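Local coordinates for ofchtiv-g5 (Ostrinia furnacalis, PDB 6JM8), which is a group IV insect chitinase of glycosyl hydrolase family 18 that probably hydrolyses the beta-1,4 links of chitin, at residues Ile342-Ile347 and Pro362-Ile367; Ile5-Tyr10 and His35-Phe40; Val190-Met195 and Leu243-Pro248. One frame throughout, in Å; residues are numbered along the deposited sequence.

Interaction 1: Ile342-Ile347 and Pro362-Ile367; sequences IMLWSI and PLLNTI. With NAG (2-acetamido-2-deoxy-beta-D-glucopyranose), chain B; NAG (2-acetamido-2-deoxy-beta-D-glucopyranose), chain C.
The indole of Trp-345 has the NAG of chain B over one face, C5 standing 3.4 Å from the ring plane, offset toward the rim. Ser-346 CB occupies the opposite face, and C8 of the NAG of chain C, the acetyl methyl, arrives at the edge in the ring plane, 3.0 Å from Trp-345 NE1. Strand alternation puts Trp-345 on the pocket side, and CG anti to the backbone N (chi1 -176°) extends the indole there against the sugar. The peptide bond after Trp-345 is cis, as is familiar for the tryptophan closing the eighth barrel strand in family 18.

The same strand illustrates how alternation divides labour: Ile-342 and Leu-344 face the antiparallel helix 362-367 instead. Leu-344 meets Leu-364 at about a right angle, methyl to methyl, CD2 to CD1 at 3.6 Å, while the same CD2 also reaches Ile-367 CD1. Toward the start of the strand, Ile-367 CG2 sits 3.9 Å from Ile-342 CB. Past the end of the strand, Ile-347, extended along both torsions, lays CD1 obliquely against Leu-364 CD2 at 3.8 Å. Asp-350 accepts from the first turn, at the N atoms of Leu-363 and Leu-364.

Between strand and helix the meeting groups are all buried hydrocarbon, which implies cohesion by shape and exclusion of water, whereas the sugar side of the strand relies on an aromatic platform.

Interaction 2: Ile5-Tyr10 and His35-Phe40; sequences IVVCYY and HLVYAF. With NAG (2-acetamido-2-deoxy-beta-D-glucopyranose), chain B.
Tyr-9 and Val-37 lie side by side and point the same way; the phenol has the valine over one face and the sugar's acetyl methyl over the other. Val-37 CB makes a CH-pi contact, 4.1 Å from the centroid of the Tyr-9 ring and 18° off its normal, and Val-37 CG1 touches the rim at CE2. Over the opposite face, C8 of the NAG of chain B comes within 3.5 Å of Tyr-9 CE2. A chi1 of -83° sets the ring across from the carbonyl carbon, alongside Val-37, with Ala-39 CB near its plane at the edge. Cutting Tyr-9 back to alanine would remove the ring, and Val-37 and the acetyl methyl would probably lose the surface between them, opening a gap in the pocket wall.

On the same side of the sheet, Val-7 CG1 meets Val-37 CG2 at 3.7 Å, and the His-35 imidazole lies obliquely against Ile-5 CG2. The reverse side carries Cys-8, whose CB packs on Leu-36 CD2 at 3.6 Å while its SG forms a disulfide with Cys-33. Tyr-10 and Tyr-38 also point to this side, their hydroxyls bonded to Phe-23 O and to Asp-57 and Asn-62.

Five backbone hydrogen bonds fix the register. The shortest runs from Cys-8 N to His-35 O, 2.7 Å and almost straight at 172°; Cys-8 O in turn accepts from Val-37 N. Pairing continues to Ala-39 N, which donates to Tyr-10 O, just before the cis peptide leading to Phe-40. Parallel pairing with one face turned to the barrel interior and the other to the surrounding helices is typical of the TIM barrel, here between its first two strands, 5-11 and 35-43.

Interaction 3: Val190-Met195 and Leu243-Pro248; sequences VMTYDM and LVMGVP. With NAG (2-acetamido-2-deoxy-beta-D-glucopyranose), chain D; NAG (2-acetamido-2-deoxy-beta-D-glucopyranose), chain B; NAG (2-acetamido-2-deoxy-beta-D-glucopyranose), chain E.
At the sugar-binding end of the barrel two neighbouring parallel strands meet, with Val-190 bridged to Met-245. Val-190 N donates to Val-244 O at 2.9 Å, and Val-190 O receives Gly-246 N. Beside these bonds, Val-190 CG2 packs obliquely on Leu-243 CD2 at 3.7 Å.

Regular pairing then gives way to a side chain. Thr-192 has OG1 between its backbone N and carbonyl carbon (chi1 36°), a position from which the hydroxyl donates to Gly-246 O in a short bond of 2.5 Å. The approach is well bent, 118° at the carbonyl oxygen. That oxygen also accepts from a water, which donates at 2.7 Å to Thr-192 O as well, so two donors grip it where the strands part. A CB on Gly-246 would fall 2.6 Å from Val-190 O, a clash, and tight against Tyr-193 CE2, so the absence of a side chain lets both lie close.

Residues 191-194 belong to the Met-x-Tyr-Asp sequence found in family 18 chitinases, and inverse gamma turns centred on Met-191 and Thr-192 swing it out of the strand. Tyr-193 leans its CB on Pro-248 CG, sets one ring edge against Val-247 N, and brings CE1 within 3.6 Å of O5 of the NAG of chain B. The carbonyl carbon of Met-191 lies over the centre of one ring face. Two residues earlier, Met-191 turns its sulfur toward the acetyl group of that sugar, SD standing 3.3 Å from O7. Asp-194 divides its carboxylate: OD2 accepts from O6 of the chain B NAG at 2.8 Å, while OD1 is held by a salt bridge to Arg-252 and a hydrogen bond with Tyr-250 OH. The Asp-194 carbonyl takes a weak bond from N2 of the NAG of chain E.

The three contacts adjoin one another in one barrel, strand 341-345 standing between the other two. Interactions 1 and 2, with centres about 10 Å apart, are joined by probable hydrogen bonds from Val-7 N to Ile-342 O and from Ile-347 N to Tyr-9 O, both 2.8 Å. Interactions 1 and 3, about 11 Å apart between centres, share another pair, Met-343 N to Met-245 O at 2.9 Å and Val-247 N to Met-343 O at 2.7 Å. Interactions 2 and 3 touch through packing, such as Ile-5 CD1 on Val-244 CG2 at 3.8 Å. All three converge on the NAG of chain B, a position consistent with the -1 subsite beside the scissile bond.

Interaction 1: Ile342-Ile347 and Pro362-Ile367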
loop_
_atom_site.group_PDB
_atom_site.type_symbol
_atom_site.label_atom_id
_atom_site.label_comp_id
_atom_site.label_asym_id
_atom_site.label_seq_id
_atom_site.Cartn_x
_atom_site.Cartn_y
_atom_site.Cartn_z
ATOM N N ILE A 342 7.595 5.221 -6.623
ATOM C CA ILE A 342 6.534 5.379 -5.638
ATOM C C ILE A 342 5.486 4.297 -5.860
ATOM O O ILE A 342 5.110 4.004 -6.999
ATOM C CB ILE A 342 5.892 6.782 -5.719
ATOM C CG1 ILE A 342 6.935 7.869 -5.447
ATOM C CG2 ILE A 342 4.720 6.898 -4.753
ATOM C CD1 ILE A 342 7.364 7.960 -3.997
ATOM N N MET A 343 5.034 3.697 -4.764
ATOM C CA MET A 343 3.896 2.791 -4.752
ATOM C C MET A 343 2.783 3.442 -3.943
ATOM O O MET A 343 3.031 4.001 -2.872
ATOM C CB MET A 343 4.282 1.434 -4.154
ATOM C CG MET A 343 3.190 0.729 -3.374
ATOM S SD MET A 343 3.835 -0.687 -2.461
ATOM C CE MET A 343 3.887 -0.030 -0.797
ATOM N N LEU A 344 1.565 3.399 -4.465
ATOM C CA LEU A 344 0.447 4.084 -3.836
ATOM C C LEU A 344 -0.662 3.100 -3.507
ATOM O O LEU A 344 -1.017 2.242 -4.322
ATOM C CB LEU A 344 -0.100 5.197 -4.733
ATOM C CG LEU A 344 -0.610 4.771 -6.107
ATOM C CD1 LEU A 344 -2.128 4.809 -6.147
ATOM C CD2 LEU A 344 -0.005 5.665 -7.170
ATOM N N TRP A 345 -1.205 3.234 -2.302
ATOM C CA TRP A 345 -2.415 2.529 -1.905
ATOM C C TRP A 345 -3.470 3.563 -1.540
ATOM O O TRP A 345 -3.316 4.284 -0.548
ATOM C CB TRP A 345 -2.157 1.586 -0.734
ATOM C CG TRP A 345 -3.372 0.820 -0.422
ATOM C CD1 TRP A 345 -4.428 1.239 0.324
ATOM C CD2 TRP A 345 -3.703 -0.486 -0.897
ATOM N NE1 TRP A 345 -5.388 0.267 0.361
ATOM C CE2 TRP A 345 -4.969 -0.806 -0.379
ATOM C CE3 TRP A 345 -3.043 -1.423 -1.696
ATOM C CZ2 TRP A 345 -5.595 -2.021 -0.634
ATOM C CZ3 TRP A 345 -3.664 -2.629 -1.951
ATOM C CH2 TRP A 345 -4.929 -2.918 -1.420
ATOM N N SER A 346 -4.534 3.653 -2.335
ATOM C CA SER A 346 -4.684 2.936 -3.599
ATOM C C SER A 346 -5.364 3.900 -4.566
ATOM O O SER A 346 -5.876 4.933 -4.136
ATOM C CB SER A 346 -5.500 1.651 -3.425
ATOM O OG SER A 346 -6.766 1.924 -2.853
ATOM N N ILE A 347 -5.382 3.566 -5.859
ATOM C CA ILE A 347 -5.756 4.559 -6.866
ATOM C C ILE A 347 -7.210 4.998 -6.714
ATOM O O ILE A 347 -7.550 6.147 -7.022
ATOM C CB ILE A 347 -5.470 4.020 -8.283
ATOM C CG1 ILE A 347 -5.605 5.142 -9.315
ATOM C CG2 ILE A 347 -6.396 2.853 -8.627
ATOM C CD1 ILE A 347 -5.076 4.784 -10.688
ATOM N N PRO A 362 -5.381 14.417 -8.190
ATOM C CA PRO A 362 -4.351 15.373 -7.743
ATOM C C PRO A 362 -3.158 14.710 -7.079
ATOM O O PRO A 362 -2.025 15.172 -7.259
ATOM C CB PRO A 362 -5.117 16.281 -6.771
ATOM C CG PRO A 362 -6.225 15.436 -6.275
ATOM C CD PRO A 362 -6.641 14.598 -7.448
ATOM N N LEU A 363 -3.377 13.638 -6.315
ATOM C CA LEU A 363 -2.260 12.955 -5.672
ATOM C C LEU A 363 -1.415 12.201 -6.693
ATOM O O LEU A 363 -0.181 12.281 -6.670
ATOM C CB LEU A 363 -2.775 12.006 -4.588
ATOM C CG LEU A 363 -3.637 12.595 -3.467
ATOM C CD1 LEU A 363 -3.954 11.528 -2.429
ATOM C CD2 LEU A 363 -2.963 13.792 -2.812
ATOM N N LEU A 364 -2.063 11.465 -7.600
ATOM C CA LEU A 364 -1.325 10.710 -8.609
ATOM C C LEU A 364 -0.620 11.638 -9.590
ATOM O O LEU A 364 0.509 11.361 -10.012
ATOM C CB LEU A 364 -2.269 9.758 -9.345
ATOM C CG LEU A 364 -1.679 8.767 -10.350
ATOM C CD1 LEU A 364 -0.473 8.049 -9.769
ATOM C CD2 LEU A 364 -2.745 7.766 -10.771
ATOM N N ASN A 365 -1.270 12.741 -9.973
ATOM C CA ASN A 365 -0.611 13.713 -10.839
ATOM C C ASN A 365 0.564 14.370 -10.127
ATOM O O ASN A 365 1.586 14.673 -10.756
ATOM C CB ASN A 365 -1.610 14.769 -11.311
ATOM C CG ASN A 365 -2.256 14.410 -12.635
ATOM O OD1 ASN A 365 -1.580 14.285 -13.656
ATOM N ND2 ASN A 365 -3.573 14.246 -12.626
ATOM N N THR A 366 0.437 14.603 -8.818
ATOM C CA THR A 366 1.559 15.137 -8.052
ATOM C C THR A 366 2.740 14.175 -8.078
ATOM O O THR A 366 3.888 14.595 -8.266
ATOM C CB THR A 366 1.132 15.421 -6.612
ATOM O OG1 THR A 366 0.063 16.377 -6.603
ATOM C CG2 THR A 366 2.299 15.972 -5.805
ATOM N N ILE A 367 2.474 12.879 -7.907
ATOM C CA ILE A 367 3.541 11.881 -7.946
ATOM C C ILE A 367 4.246 11.907 -9.294
ATOM O O ILE A 367 5.480 11.948 -9.369
ATOM C CB ILE A 367 2.982 10.481 -7.637
ATOM C CG1 ILE A 367 2.503 10.406 -6.188
ATOM C CG2 ILE A 367 4.043 9.424 -7.902
ATOM C CD1 ILE A 367 1.604 9.222 -5.913
HETATM C C1 NAG B . -1.788 -3.099 3.537
HETATM C C2 NAG B . -2.310 -3.974 2.348
HETATM C C3 NAG B . -3.839 -3.904 2.212
HETATM C C4 NAG B . -4.422 -2.716 2.954
HETATM C C5 NAG B . -3.538 -1.494 2.771
HETATM C C6 NAG B . -4.162 -0.290 3.430
HETATM C C7 NAG B . -0.680 -4.325 0.536
HETATM C C8 NAG B . -0.157 -3.812 -0.768
HETATM N N2 NAG B . -1.667 -3.614 1.091
HETATM O O3 NAG B . -4.453 -5.106 2.657
HETATM O O4 NAG B . -5.671 -2.373 2.372
HETATM O O5 NAG B . -2.260 -1.697 3.389
HETATM O O6 NAG B . -3.890 -0.307 4.823
HETATM O O7 NAG B . -0.215 -5.325 1.072
HETATM C C1 NAG C . -6.757 -3.106 2.919
HETATM C C2 NAG C . -7.988 -2.209 2.793
HETATM C C3 NAG C . -9.266 -2.971 3.199
HETATM C C4 NAG C . -9.327 -4.302 2.462
HETATM C C5 NAG C . -8.046 -5.067 2.739
HETATM C C6 NAG C . -8.001 -6.421 2.081
HETATM C C7 NAG C . -7.819 0.218 3.128
HETATM C C8 NAG C . -8.082 0.355 1.663
HETATM N N2 NAG C . -7.801 -1.026 3.617
HETATM O O3 NAG C . -10.424 -2.183 2.934
HETATM O O4 NAG C . -10.432 -5.110 2.824
HETATM O O5 NAG C . -6.962 -4.314 2.206
HETATM O O6 NAG C . -6.838 -7.095 2.513
HETATM O O7 NAG C . -7.656 1.195 3.850
#

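Interaction 2: Ile5-Tyr10 and His35-Phe40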
loop_
_atom_site.group_PDB
_atom_site.type_symbol
_atom_site.label_atom_id
_atom_site.label_comp_id
_atom_site.label_asym_id
_atom_site.label_seq_id
_atom_site.Cartn_x
_atom_site.Cartn_y
_atom_site.Cartn_z
ATOM N N ILE A 5 9.512 4.612 -11.447
ATOM C CA ILE A 5 8.265 3.901 -11.688
ATOM C C ILE A 5 7.200 4.376 -10.713
ATOM O O ILE A 5 7.498 4.856 -9.615
ATOM C CB ILE A 5 8.453 2.372 -11.590
ATOM C CG1 ILE A 5 8.970 1.976 -10.206
ATOM C CG2 ILE A 5 9.405 1.892 -12.672
ATOM C CD1 ILE A 5 8.956 0.481 -9.965
ATOM N N VAL A 6 5.946 4.249 -11.137
ATOM C CA VAL A 6 4.779 4.579 -10.329
ATOM C C VAL A 6 3.927 3.319 -10.265
ATOM O O VAL A 6 3.377 2.882 -11.285
ATOM C CB VAL A 6 3.991 5.761 -10.910
ATOM C CG1 VAL A 6 2.832 6.128 -10.002
ATOM C CG2 VAL A 6 4.905 6.958 -11.118
ATOM N N VAL A 7 3.823 2.730 -9.078
ATOM C CA VAL A 7 3.149 1.451 -8.878
ATOM C C VAL A 7 1.776 1.735 -8.281
ATOM O O VAL A 7 1.664 2.093 -7.103
ATOM C CB VAL A 7 3.970 0.519 -7.978
ATOM C CG1 VAL A 7 3.266 -0.819 -7.814
ATOM C CG2 VAL A 7 5.373 0.326 -8.543
ATOM N N CYS A 8 0.725 1.565 -9.083
ATOM C CA CYS A 8 -0.636 1.916 -8.685
ATOM C C CYS A 8 -1.388 0.661 -8.256
ATOM O O CYS A 8 -1.739 -0.176 -9.095
ATOM C CB CYS A 8 -1.378 2.609 -9.826
ATOM S SG CYS A 8 -0.707 4.191 -10.364
ATOM N N TYR A 9 -1.659 0.542 -6.959
ATOM C CA TYR A 9 -2.525 -0.522 -6.471
ATOM C C TYR A 9 -3.986 -0.147 -6.686
ATOM O O TYR A 9 -4.402 0.981 -6.407
ATOM C CB TYR A 9 -2.275 -0.793 -4.988
ATOM C CG TYR A 9 -1.105 -1.709 -4.721
ATOM C CD1 TYR A 9 0.184 -1.206 -4.652
ATOM C CD2 TYR A 9 -1.289 -3.076 -4.542
ATOM C CE1 TYR A 9 1.257 -2.031 -4.411
ATOM C CE2 TYR A 9 -0.217 -3.913 -4.303
ATOM C CZ TYR A 9 1.052 -3.379 -4.236
ATOM O OH TYR A 9 2.133 -4.189 -3.995
ATOM N N TYR A 10 -4.762 -1.104 -7.186
ATOM C CA TYR A 10 -6.182 -0.913 -7.466
ATOM C C TYR A 10 -6.974 -1.908 -6.626
ATOM O O TYR A 10 -6.952 -3.112 -6.901
ATOM C CB TYR A 10 -6.468 -1.087 -8.960
ATOM C CG TYR A 10 -7.933 -1.062 -9.337
ATOM C CD1 TYR A 10 -8.843 -0.277 -8.637
ATOM C CD2 TYR A 10 -8.405 -1.822 -10.398
ATOM C CE1 TYR A 10 -10.180 -0.259 -8.980
ATOM C CE2 TYR A 10 -9.740 -1.809 -10.750
ATOM C CZ TYR A 10 -10.621 -1.024 -10.037
ATOM O OH TYR A 10 -11.951 -1.005 -10.379
ATOM N N HIS A 35 3.191 0.799 -13.525
ATOM C CA HIS A 35 2.812 -0.534 -13.084
ATOM C C HIS A 35 1.457 -0.447 -12.398
ATOM O O HIS A 35 1.282 0.345 -11.468
ATOM C CB HIS A 35 3.851 -1.118 -12.120
ATOM C CG HIS A 35 5.207 -1.310 -12.726
ATOM N ND1 HIS A 35 5.937 -0.274 -13.267
ATOM C CD2 HIS A 35 5.976 -2.417 -12.857
ATOM C CE1 HIS A 35 7.089 -0.736 -13.719
ATOM N NE2 HIS A 35 7.139 -2.034 -13.479
ATOM N N LEU A 36 0.503 -1.252 -12.857
ATOM C CA LEU A 36 -0.816 -1.329 -12.244
ATOM C C LEU A 36 -0.995 -2.710 -11.632
ATOM O O LEU A 36 -0.688 -3.720 -12.272
ATOM C CB LEU A 36 -1.919 -1.037 -13.264
ATOM C CG LEU A 36 -2.409 0.412 -13.310
ATOM C CD1 LEU A 36 -3.078 0.701 -14.637
ATOM C CD2 LEU A 36 -3.359 0.700 -12.151
ATOM N N VAL A 37 -1.491 -2.752 -10.398
ATOM C CA VAL A 37 -1.522 -3.973 -9.601
ATOM C C VAL A 37 -2.968 -4.287 -9.239
ATOM O O VAL A 37 -3.654 -3.465 -8.618
ATOM C CB VAL A 37 -0.652 -3.846 -8.340
ATOM C CG1 VAL A 37 -0.599 -5.165 -7.606
ATOM C CG2 VAL A 37 0.751 -3.402 -8.715
ATOM N N TYR A 38 -3.418 -5.482 -9.616
ATOM C CA TYR A 38 -4.775 -5.953 -9.356
ATOM C C TYR A 38 -4.804 -6.623 -7.986
ATOM O O TYR A 38 -4.250 -7.713 -7.811
ATOM C CB TYR A 38 -5.199 -6.922 -10.460
ATOM C CG TYR A 38 -6.668 -7.286 -10.514
ATOM C CD1 TYR A 38 -7.230 -8.151 -9.582
ATOM C CD2 TYR A 38 -7.484 -6.797 -11.528
ATOM C CE1 TYR A 38 -8.568 -8.497 -9.643
ATOM C CE2 TYR A 38 -8.819 -7.141 -11.601
ATOM C CZ TYR A 38 -9.356 -7.990 -10.656
ATOM O OH TYR A 38 -10.687 -8.331 -10.717
ATOM N N ALA A 39 -5.451 -5.981 -7.017
ATOM C CA ALA A 39 -5.561 -6.496 -5.657
ATOM C C ALA A 39 -7.003 -6.901 -5.382
ATOM O O ALA A 39 -7.925 -6.133 -5.676
ATOM C CB ALA A 39 -5.111 -5.441 -4.643
ATOM N N PHE A 40 -7.213 -8.102 -4.833
ATOM C CA PHE A 40 -6.200 -9.134 -4.584
ATOM C C PHE A 40 -6.697 -10.476 -5.121
ATOM O O PHE A 40 -7.902 -10.676 -5.264
ATOM C CB PHE A 40 -5.925 -9.324 -3.087
ATOM C CG PHE A 40 -5.188 -8.202 -2.423
ATOM C CD1 PHE A 40 -3.823 -8.038 -2.603
ATOM C CD2 PHE A 40 -5.850 -7.357 -1.549
ATOM C CE1 PHE A 40 -3.148 -7.021 -1.960
ATOM C CE2 PHE A 40 -5.182 -6.343 -0.905
ATOM C CZ PHE A 40 -3.829 -6.173 -1.109
HETATM C C1 NAG B . -1.788 -3.099 3.537
HETATM C C2 NAG B . -2.310 -3.974 2.348
HETATM C C3 NAG B . -3.839 -3.904 2.212
HETATM C C4 NAG B . -4.422 -2.716 2.954
HETATM C C5 NAG B . -3.538 -1.494 2.771
HETATM C C6 NAG B . -4.162 -0.290 3.430
HETATM C C7 NAG B . -0.680 -4.325 0.536
HETATM C C8 NAG B . -0.157 -3.812 -0.768
HETATM N N2 NAG B . -1.667 -3.614 1.091
HETATM O O3 NAG B . -4.453 -5.106 2.657
HETATM O O4 NAG B . -5.671 -2.373 2.372
HETATM O O5 NAG B . -2.260 -1.697 3.389
HETATM O O6 NAG B . -3.890 -0.307 4.823
HETATM O O7 NAG B . -0.215 -5.325 1.072
#

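Interaction 3: Val190-Met195 and Leu243-Pro248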
loop_
_atom_site.group_PDB
_atom_site.type_symbol
_atom_site.label_atom_id
_atom_site.label_comp_id
_atom_site.label_asym_id
_atom_site.label_seq_id
_atom_site.Cartn_x
_atom_site.Cartn_y
_atom_site.Cartn_z
ATOM N N VAL A 190 7.868 -0.920 -0.188
ATOM C CA VAL A 190 7.834 -0.773 1.263
ATOM C C VAL A 190 6.578 -0.005 1.657
ATOM O O VAL A 190 6.381 1.140 1.237
ATOM C CB VAL A 190 9.099 -0.069 1.773
ATOM C CG1 VAL A 190 9.146 -0.102 3.286
ATOM C CG2 VAL A 190 10.339 -0.725 1.179
ATOM N N MET A 191 5.732 -0.633 2.472
ATOM C CA MET A 191 4.439 -0.061 2.852
ATOM C C MET A 191 4.660 0.978 3.947
ATOM O O MET A 191 4.393 0.759 5.132
ATOM C CB MET A 191 3.479 -1.161 3.284
ATOM C CG MET A 191 3.044 -2.052 2.132
ATOM S SD MET A 191 1.950 -3.405 2.600
ATOM C CE MET A 191 2.985 -4.292 3.756
ATOM N N THR A 192 5.148 2.144 3.525
ATOM C CA THR A 192 5.468 3.242 4.438
ATOM C C THR A 192 4.220 4.078 4.732
ATOM O O THR A 192 4.129 5.269 4.436
ATOM C CB THR A 192 6.593 4.098 3.865
ATOM O OG1 THR A 192 6.455 4.185 2.441
ATOM C CG2 THR A 192 7.942 3.483 4.198
ATOM N N TYR A 193 3.242 3.401 5.323
ATOM C CA TYR A 193 2.026 4.023 5.825
ATOM C C TYR A 193 1.473 3.105 6.907
ATOM O O TYR A 193 2.093 2.099 7.263
ATOM C CB TYR A 193 1.020 4.281 4.699
ATOM C CG TYR A 193 0.911 3.166 3.682
ATOM C CD1 TYR A 193 0.299 1.962 4.005
ATOM C CD2 TYR A 193 1.413 3.320 2.395
ATOM C CE1 TYR A 193 0.192 0.943 3.080
ATOM C CE2 TYR A 193 1.310 2.304 1.462
ATOM C CZ TYR A 193 0.698 1.119 1.810
ATOM O OH TYR A 193 0.591 0.101 0.892
ATOM N N ASP A 194 0.300 3.458 7.434
ATOM C CA ASP A 194 -0.257 2.790 8.611
ATOM C C ASP A 194 0.719 2.831 9.783
ATOM O O ASP A 194 0.784 1.896 10.584
ATOM C CB ASP A 194 -0.660 1.342 8.307
ATOM C CG ASP A 194 -1.680 1.242 7.195
ATOM O OD1 ASP A 194 -2.534 2.145 7.081
ATOM O OD2 ASP A 194 -1.623 0.259 6.428
ATOM N N MET A 195 1.501 3.914 9.876
ATOM C CA MET A 195 2.444 4.058 10.979
ATOM C C MET A 195 1.714 4.153 12.309
ATOM O O MET A 195 2.146 3.566 13.309
ATOM C CB MET A 195 3.318 5.293 10.764
ATOM C CG MET A 195 4.144 5.251 9.492
ATOM S SD MET A 195 5.568 4.163 9.654
ATOM C CE MET A 195 6.196 4.187 7.980
ATOM N N LEU A 243 14.101 -0.250 -4.291
ATOM C CA LEU A 243 13.261 0.247 -3.211
ATOM C C LEU A 243 12.205 1.181 -3.787
ATOM O O LEU A 243 12.532 2.248 -4.321
ATOM C CB LEU A 243 14.094 0.965 -2.148
ATOM C CG LEU A 243 13.502 1.013 -0.733
ATOM C CD1 LEU A 243 14.551 1.463 0.268
ATOM C CD2 LEU A 243 12.275 1.916 -0.637
ATOM N N VAL A 244 10.943 0.785 -3.658
ATOM C CA VAL A 244 9.800 1.608 -4.029
ATOM C C VAL A 244 9.090 2.021 -2.748
ATOM O O VAL A 244 8.726 1.169 -1.928
ATOM C CB VAL A 244 8.852 0.856 -4.977
ATOM C CG1 VAL A 244 7.635 1.697 -5.286
ATOM C CG2 VAL A 244 9.578 0.488 -6.257
ATOM N N MET A 245 8.905 3.327 -2.574
ATOM C CA MET A 245 8.380 3.881 -1.333
ATOM C C MET A 245 6.864 3.996 -1.418
ATOM O O MET A 245 6.332 4.626 -2.338
ATOM C CB MET A 245 9.006 5.245 -1.052
ATOM C CG MET A 245 8.671 5.812 0.316
ATOM S SD MET A 245 9.295 7.489 0.535
ATOM C CE MET A 245 7.794 8.436 0.298
ATOM N N GLY A 246 6.174 3.395 -0.451
ATOM C CA GLY A 246 4.729 3.471 -0.418
ATOM C C GLY A 246 4.228 4.811 0.091
ATOM O O GLY A 246 4.840 5.452 0.943
ATOM N N VAL A 247 3.100 5.244 -0.470
ATOM C CA VAL A 247 2.385 6.421 0.032
ATOM C C VAL A 247 0.900 6.115 0.080
ATOM O O VAL A 247 0.372 5.335 -0.723
ATOM C CB VAL A 247 2.629 7.673 -0.844
ATOM C CG1 VAL A 247 4.112 7.999 -0.928
ATOM C CG2 VAL A 247 2.044 7.491 -2.234
ATOM N N PRO A 248 0.192 6.722 1.037
ATOM C CA PRO A 248 -1.246 6.459 1.159
ATOM C C PRO A 248 -2.113 7.487 0.446
ATOM O O PRO A 248 -1.841 8.690 0.500
ATOM C CB PRO A 248 -1.469 6.498 2.674
ATOM C CG PRO A 248 -0.453 7.492 3.166
ATOM C CD PRO A 248 0.700 7.509 2.176
HETATM C C1 NAG D . -1.796 -2.754 8.865
HETATM C C2 NAG D . -3.173 -2.560 8.257
HETATM C C3 NAG D . -3.267 -3.245 6.888
HETATM C C4 NAG D . -2.096 -2.878 5.981
HETATM C C5 NAG D . -0.782 -3.051 6.744
HETATM C C6 NAG D . 0.448 -2.604 5.986
HETATM C C7 NAG D . -5.346 -2.438 9.427
HETATM C C8 NAG D . -6.280 -3.124 10.381
HETATM N N2 NAG D . -4.193 -3.065 9.165
HETATM O O3 NAG D . -4.471 -2.834 6.250
HETATM O O4 NAG D . -2.128 -3.719 4.825
HETATM O O5 NAG D . -0.811 -2.301 7.965
HETATM O O6 NAG D . 1.609 -3.001 6.700
HETATM O O7 NAG D . -5.623 -1.359 8.922
HETATM C C1 NAG B . -1.788 -3.099 3.537
HETATM C C2 NAG B . -2.310 -3.974 2.348
HETATM C C3 NAG B . -3.839 -3.904 2.212
HETATM C C4 NAG B . -4.422 -2.716 2.954
HETATM C C5 NAG B . -3.538 -1.494 2.771
HETATM C C6 NAG B . -4.162 -0.290 3.430
HETATM C C7 NAG B . -0.680 -4.325 0.536
HETATM C C8 NAG B . -0.157 -3.812 -0.768
HETATM N N2 NAG B . -1.667 -3.614 1.091
HETATM O O3 NAG B . -4.453 -5.106 2.657
HETATM O O4 NAG B . -5.671 -2.373 2.372
HETATM O O5 NAG B . -2.260 -1.697 3.389
HETATM O O6 NAG B . -3.890 -0.307 4.823
HETATM O O7 NAG B . -0.215 -5.325 1.072
HETATM C C1 NAG E . 0.472 -1.535 13.394
HETATM C C2 NAG E . 1.239 -1.520 12.070
HETATM C C3 NAG E . 0.259 -1.396 10.906
HETATM C C4 NAG E . -0.871 -2.418 10.995
HETATM C C5 NAG E . -1.510 -2.476 12.397
HETATM C C6 NAG E . -2.494 -3.622 12.618
HETATM C C7 NAG E . 3.528 -0.653 11.838
HETATM C C8 NAG E . 4.402 0.573 11.836
HETATM N N2 NAG E . 2.218 -0.442 12.024
HETATM O O1 NAG E . 1.365 -1.787 14.422
HETATM O O3 NAG E . 0.985 -1.563 9.699
HETATM O O4 NAG E . -1.850 -1.988 10.063
HETATM O O5 NAG E . -0.491 -2.611 13.387
HETATM O O6 NAG E . -3.474 -3.324 13.599
HETATM O O7 NAG E . 3.987 -1.774 11.655
HETATM O O HOH W 1 4.607 7.470 2.882
#